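Local coordinates for periplasmic binding protein/LacI transcriptional regulator (Shewanella sp. ANA-3, PDB 5OCP), which binds L-arabinofuranose in both its alpha and beta forms, probably delivering it in the periplasm to the arabinose ABC transporter of which it is a component, at residues S105-E110 and G136-I141; S12-S17 and I86-I91. All coordinates share one frame; numbering follows the deposited sequence.

Contact 1: S105-E110 and G136-I141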
loop_
_atom_site.group_PDB
_atom_site.type_symbol
_atom_site.label_atom_id
_atom_site.label_comp_id
_atom_site.label_asym_id
_atom_site.label_seq_id
_atom_site.Cartn_x
_atom_site.Cartn_y
_atom_site.Cartn_z
ATOM N N SER A 105 4.971 6.720 -2.749
ATOM C CA SER A 105 4.857 6.414 -4.171
ATOM C C SER A 105 3.691 7.180 -4.756
ATOM O O SER A 105 2.897 7.845 -4.038
ATOM C CB SER A 105 4.655 4.899 -4.379
ATOM O OG SER A 105 3.386 4.584 -3.768
ATOM N N ASP A 106 3.633 7.201 -6.085
ATOM C CA ASP A 106 2.528 7.806 -6.811
ATOM C C ASP A 106 1.476 6.686 -7.092
ATOM O O ASP A 106 1.577 5.906 -8.030
ATOM C CB ASP A 106 2.992 8.474 -8.092
ATOM C CG ASP A 106 1.834 9.156 -8.859
ATOM O OD1 ASP A 106 0.633 8.863 -8.628
ATOM O OD2 ASP A 106 2.168 9.912 -9.816
ATOM N N PHE A 107 0.479 6.647 -6.214
ATOM C CA PHE A 107 -0.565 5.635 -6.302
ATOM C C PHE A 107 -1.338 5.700 -7.618
ATOM O O PHE A 107 -1.730 4.674 -8.134
ATOM C CB PHE A 107 -1.573 5.794 -5.139
ATOM C CG PHE A 107 -0.999 5.602 -3.785
ATOM C CD1 PHE A 107 -0.453 4.367 -3.418
ATOM C CD2 PHE A 107 -1.119 6.585 -2.828
ATOM C CE1 PHE A 107 0.022 4.150 -2.146
ATOM C CE2 PHE A 107 -0.646 6.392 -1.538
ATOM C CZ PHE A 107 -0.042 5.185 -1.212
ATOM N N SER A 108 -1.584 6.926 -8.146
ATOM C CA SER A 108 -2.268 7.068 -9.475
ATOM C C SER A 108 -1.429 6.480 -10.585
ATOM O O SER A 108 -1.947 5.749 -11.414
ATOM C CB SER A 108 -2.575 8.542 -9.811
ATOM O OG SER A 108 -3.444 9.039 -8.855
ATOM N N GLU A 109 -0.093 6.606 -10.469
ATOM C CA GLU A 109 0.820 6.032 -11.441
ATOM C C GLU A 109 0.800 4.497 -11.347
ATOM O O GLU A 109 0.820 3.806 -12.371
ATOM C CB GLU A 109 2.256 6.558 -11.283
ATOM C CG GLU A 109 3.208 5.921 -12.259
ATOM C CD GLU A 109 4.667 6.437 -12.154
ATOM O OE1 GLU A 109 4.917 7.574 -11.635
ATOM O OE2 GLU A 109 5.585 5.702 -12.615
ATOM N N GLU A 110 0.706 3.979 -10.119
ATOM C CA GLU A 110 0.626 2.519 -9.914
ATOM C C GLU A 110 -0.623 1.986 -10.629
ATOM O O GLU A 110 -0.549 1.021 -11.409
ATOM C CB GLU A 110 0.568 2.145 -8.448
ATOM C CG GLU A 110 1.846 2.425 -7.689
ATOM C CD GLU A 110 1.692 2.369 -6.179
ATOM O OE1 GLU A 110 0.618 2.161 -5.592
ATOM O OE2 GLU A 110 2.703 2.564 -5.527
ATOM N N GLY A 136 -11.630 5.827 2.142
ATOM C CA GLY A 136 -10.862 6.966 2.560
ATOM C C GLY A 136 -9.363 6.850 2.500
ATOM O O GLY A 136 -8.650 7.790 2.869
ATOM N N ALA A 137 -8.834 5.678 2.062
ATOM C CA ALA A 137 -7.357 5.500 2.008
ATOM C C ALA A 137 -6.863 6.080 0.720
ATOM O O ALA A 137 -7.355 5.737 -0.347
ATOM C CB ALA A 137 -6.975 4.022 2.044
ATOM N N THR A 138 -5.818 6.891 0.825
ATOM C CA THR A 138 -5.240 7.489 -0.383
ATOM C C THR A 138 -4.910 6.428 -1.424
ATOM O O THR A 138 -5.069 6.653 -2.602
ATOM C CB THR A 138 -3.969 8.289 -0.028
ATOM O OG1 THR A 138 -4.273 9.174 1.053
ATOM C CG2 THR A 138 -3.458 9.015 -1.195
ATOM N N ALA A 139 -4.369 5.309 -0.956
ATOM C CA ALA A 139 -3.943 4.237 -1.862
ATOM C C ALA A 139 -5.108 3.691 -2.714
ATOM O O ALA A 139 -4.933 3.450 -3.917
ATOM C CB ALA A 139 -3.259 3.136 -1.123
ATOM N N ALA A 140 -6.287 3.562 -2.119
ATOM C CA ALA A 140 -7.474 3.083 -2.854
ATOM C C ALA A 140 -8.028 4.148 -3.811
ATOM O O ALA A 140 -8.275 3.898 -4.963
ATOM C CB ALA A 140 -8.562 2.649 -1.885
ATOM N N ILE A 141 -8.202 5.334 -3.292
ATOM C CA ILE A 141 -8.753 6.422 -4.109
ATOM C C ILE A 141 -7.902 6.656 -5.359
ATOM O O ILE A 141 -8.372 6.767 -6.497
ATOM C CB ILE A 141 -8.797 7.681 -3.227
ATOM C CG1 ILE A 141 -9.799 7.520 -2.073
ATOM C CG2 ILE A 141 -9.130 8.890 -4.041
ATOM C CD1 ILE A 141 -9.534 8.521 -0.966
#

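Contact 2: S12-S17 and I86-I91. With FUB (beta-L-arabinofuranose), chain J; AHR (alpha-L-arabinofuranose), chain I.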
loop_
_atom_site.group_PDB
_atom_site.type_symbol
_atom_site.label_atom_id
_atom_site.label_comp_id
_atom_site.label_asym_id
_atom_site.label_seq_id
_atom_site.Cartn_x
_atom_site.Cartn_y
_atom_site.Cartn_z
ATOM N N SER A 12 -2.322 -6.110 5.975
ATOM C CA SER A 12 -1.752 -6.824 4.834
ATOM C C SER A 12 -0.348 -7.193 5.245
ATOM O O SER A 12 0.317 -6.502 6.035
ATOM C CB SER A 12 -1.755 -5.962 3.503
ATOM O OG SER A 12 -0.855 -4.875 3.692
ATOM N N GLY A 13 0.145 -8.236 4.608
ATOM C CA GLY A 13 1.527 -8.530 4.626
ATOM C C GLY A 13 2.436 -7.421 4.141
ATOM O O GLY A 13 3.559 -7.214 4.724
ATOM N N TRP A 14 2.009 -6.640 3.160
ATOM C CA TRP A 14 2.758 -5.444 2.823
ATOM C C TRP A 14 2.958 -4.497 4.032
ATOM O O TRP A 14 4.106 -4.064 4.342
ATOM C CB TRP A 14 2.183 -4.658 1.609
ATOM C CG TRP A 14 3.097 -3.516 1.310
ATOM C CD1 TRP A 14 4.244 -3.565 0.469
ATOM C CD2 TRP A 14 3.096 -2.191 1.843
ATOM N NE1 TRP A 14 4.882 -2.344 0.482
ATOM C CE2 TRP A 14 4.260 -1.520 1.354
ATOM C CE3 TRP A 14 2.287 -1.500 2.751
ATOM C CZ2 TRP A 14 4.529 -0.195 1.667
ATOM C CZ3 TRP A 14 2.550 -0.197 3.035
ATOM C CH2 TRP A 14 3.676 0.442 2.523
ATOM N N ARG A 15 1.862 -4.214 4.732
ATOM C CA ARG A 15 1.936 -3.318 5.851
ATOM C C ARG A 15 2.881 -3.796 6.928
ATOM O O ARG A 15 3.630 -3.003 7.532
ATOM C CB ARG A 15 0.545 -3.133 6.406
ATOM C CG ARG A 15 0.466 -2.347 7.680
ATOM C CD ARG A 15 0.533 -0.869 7.561
ATOM N NE ARG A 15 -0.304 -0.318 6.477
ATOM C CZ ARG A 15 -0.059 0.870 5.883
ATOM N NH1 ARG A 15 0.905 1.612 6.299
ATOM N NH2 ARG A 15 -0.726 1.258 4.774
ATOM N N THR A 16 2.821 -5.096 7.245
ATOM C CA THR A 16 3.732 -5.607 8.292
ATOM C C THR A 16 5.154 -5.591 7.796
ATOM O O THR A 16 6.112 -5.261 8.603
ATOM C CB THR A 16 3.308 -7.003 8.775
ATOM O OG1 THR A 16 3.199 -7.858 7.684
ATOM C CG2 THR A 16 1.932 -6.983 9.392
ATOM N N SER A 17 5.380 -5.826 6.506
ATOM C CA SER A 17 6.710 -5.659 5.922
ATOM C C SER A 17 7.256 -4.231 6.010
ATOM O O SER A 17 8.477 -3.991 6.279
ATOM C CB SER A 17 6.778 -6.200 4.465
ATOM O OG SER A 17 6.263 -5.246 3.504
ATOM N N ILE A 86 5.036 12.768 6.771
ATOM C CA ILE A 86 3.986 11.865 6.391
ATOM C C ILE A 86 4.579 10.847 5.480
ATOM O O ILE A 86 5.381 11.178 4.602
ATOM C CB ILE A 86 2.884 12.651 5.629
ATOM C CG1 ILE A 86 2.349 13.832 6.424
ATOM C CG2 ILE A 86 1.744 11.739 5.184
ATOM C CD1 ILE A 86 1.752 13.442 7.778
ATOM N N VAL A 87 4.195 9.562 5.622
ATOM C CA VAL A 87 4.667 8.502 4.770
ATOM C C VAL A 87 3.476 7.637 4.286
ATOM O O VAL A 87 2.469 7.514 4.952
ATOM C CB VAL A 87 5.665 7.567 5.438
ATOM C CG1 VAL A 87 6.943 8.352 5.759
ATOM C CG2 VAL A 87 5.103 6.927 6.694
ATOM N N ASP A 88 3.649 7.104 3.102
ATOM C CA ASP A 88 2.756 6.077 2.541
ATOM C C ASP A 88 1.509 6.759 2.049
ATOM O O ASP A 88 1.518 7.265 0.904
ATOM C CB ASP A 88 2.613 4.895 3.522
ATOM C CG ASP A 88 1.401 3.993 3.198
ATOM O OD1 ASP A 88 1.025 3.893 1.990
ATOM O OD2 ASP A 88 0.767 3.430 4.154
ATOM N N ARG A 89 0.467 6.871 2.853
ATOM C CA ARG A 89 -0.757 7.551 2.442
ATOM C C ARG A 89 -0.626 9.064 2.632
ATOM O O ARG A 89 0.498 9.593 2.863
ATOM C CB ARG A 89 -1.985 6.947 3.116
ATOM C CG ARG A 89 -2.085 5.453 2.861
ATOM C CD ARG A 89 -3.279 4.837 3.581
ATOM N NE ARG A 89 -3.298 3.357 3.353
ATOM C CZ ARG A 89 -4.123 2.529 4.006
ATOM N NH1 ARG A 89 -4.966 2.958 4.930
ATOM N NH2 ARG A 89 -4.023 1.200 3.815
ATOM N N ASN A 90 -1.722 9.740 2.391
ATOM C CA ASN A 90 -1.684 11.215 2.432
ATOM C C ASN A 90 -2.670 11.728 3.460
ATOM O O ASN A 90 -3.620 11.080 3.895
ATOM C CB ASN A 90 -2.012 11.840 1.059
ATOM C CG ASN A 90 -1.463 13.263 0.873
ATOM O OD1 ASN A 90 -0.673 13.750 1.675
ATOM N ND2 ASN A 90 -1.970 13.954 -0.143
ATOM N N ILE A 91 -2.503 13.001 3.790
ATOM C CA ILE A 91 -3.439 13.741 4.636
ATOM C C ILE A 91 -4.011 14.890 3.790
ATOM O O ILE A 91 -3.379 15.310 2.817
ATOM C CB ILE A 91 -2.747 14.262 5.905
ATOM C CG1 ILE A 91 -1.691 15.294 5.560
ATOM C CG2 ILE A 91 -2.179 13.110 6.744
ATOM C CD1 ILE A 91 -1.030 15.980 6.760
HETATM O O5 FUB J . -1.004 2.334 1.714
HETATM C C5 FUB J . -0.454 1.213 1.094
HETATM C C4 FUB J . -1.476 0.092 1.018
HETATM O O4 FUB J . -2.038 -0.191 2.277
HETATM C C3 FUB J . -0.866 -1.205 0.465
HETATM O O3 FUB J . -0.882 -1.137 -0.928
HETATM C C2 FUB J . -1.823 -2.230 1.063
HETATM O O2 FUB J . -1.288 -3.527 1.183
HETATM C C1 FUB J . -2.300 -1.604 2.373
HETATM O O1 FUB J . -1.501 -2.068 3.347
HETATM O O5 AHR I . -1.004 2.335 1.715
HETATM C C5 AHR I . -0.451 1.219 1.090
HETATM C C4 AHR I . -1.472 0.099 1.009
HETATM O O4 AHR I . -2.016 -0.188 2.276
HETATM C C3 AHR I . -0.858 -1.197 0.447
HETATM O O3 AHR I . -0.890 -1.139 -0.942
HETATM C C2 AHR I . -1.774 -2.214 1.107
HETATM O O2 AHR I . -1.283 -3.520 1.189
HETATM C C1 AHR I . -1.871 -1.600 2.492
HETATM O O1 AHR I . -2.964 -2.069 3.099
#

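Contact 1: S105-E110 and G136-I141
Phe107 lays its ring against the backbone and methyl of Ala139, a residue that also touches the bound arabinofuranose, where the first turns of helices 107-121 and 138-151 meet in this two-lobed periplasmic binding protein. The chain leaves strand 101-104 of one sheet at this point, and helix 107-121 carries it on to strand 126-132 of the other. The geometry is direct: Ala139 CA stands 3.6 Å from the centroid of the Phe107 ring and 7° off its normal, a CH-pi contact over the face. On the same residue, Ala139 CB reaches Phe107 CE1 at 3.6 Å. Thr138 adds its methyl, CG2 meeting Phe107 CD2 at 3.7 Å in an oblique approach, with the two side chains crossing at about a right angle. With CG2 anti to the backbone N, Thr138 can offer this methyl to the ring while OG1 hydrogen-bonds Glu67 elsewhere. No hydrogen bond joins the two segments, so the 154 Å² buried between them rests on apolar contact. An alanine at Phe107 would remove the ring and is likely to open a gap over Ala139 CA and leave the Thr138 methyl without its aromatic neighbour.

Further out, the helix start bearing Phe107 is fixed by Asp106, its N-cap: Glu109 N donates to Asp106 OD1 over 3.0 Å, meeting the carboxylate from well above its plane. Glu110, one turn after Asp106, bridges the helices differently. Its OE1 forms a salt bridge with the NE of Arg143, a pocket residue on helix 138-151. The other oxygen of this carboxylate, Glu110 OE2, accepts from Ser105 OG at 2.8 Å, the hydroxyl approaching 42° out of the carboxylate plane.

Contact 2: S12-S17 and I86-I91
Arg15 grips Asp88 end-on, with both terminal nitrogens on a single carboxylate oxygen: NH2 lies 2.7 Å and NH1 2.8 Å from Asp88 OD2. Both residues line the arabinofuranose pocket, with Ser12, Trp14 and Arg89; the alpha and beta sugars overlap there, and the distances to O2, O4 and O5 hold for either. NH2 arrives on the syn side and NH1 on the anti side, and the guanidinium and carboxylate planes are 35° apart. Bends at chi2 (80°) and chi3 (45°) curl the arginine chain back to this position. Its N-H groups are well employed: NE pairs with Glu11 and NH1 also bonds Gln7, while NH2 donates to the sugar O4 over 3.2 Å. Trp14 CZ3 sits above one face of the guanidinium, the indole NE1 being bound to Leu243 O.

Asp88 divides its oxygens between protein and sugar, since OD1 lies 2.6 Å from the sugar O5. Arg89 meets the same end of the ligand, NE donating to O5 at 3.0 Å and NH2 to O4 at 2.9 Å, while its NH1 is taken by Val65 O. O4 thus accepts from both arginines, whose charges are gathered here with the carboxylates of Asp88 and Glu11. Ser12 OG accepts the N-cap bond from Arg15 N and stands 2.9 Å from the sugar O2.

In the fold, Ser12 opens helix 13-29, which follows strand 2-7, and Asp88 follows strand 84-87 of the same parallel sheet. Strand 59-62 runs between those two strands, and Phe18 of helix 13-29 packs against Val87 and Asp88.

Contacts 1 and 2, their centres about 11 Å apart, border the same arabinofuranose from different parts of the cleft. Segments 12-17 and 86-91 supply polar groups from the start of helix 13-29 and from the loop after strand 84-87, both in the lobe of the parallel sheet; segment 136-141 follows a strand of the other sheet and brings the Ala139 side chain to about 4 Å from the sugar. The two contacts also touch directly. Thr138 OG1 lies 2.9 Å from Asn90 N, a probable hydrogen bond, and Phe107 CZ packs 3.4 Å from Asp88 O. Arg143, introduced with contact 1, also hydrogen-bonds the ligand, which makes Glu110 a second-shell residue.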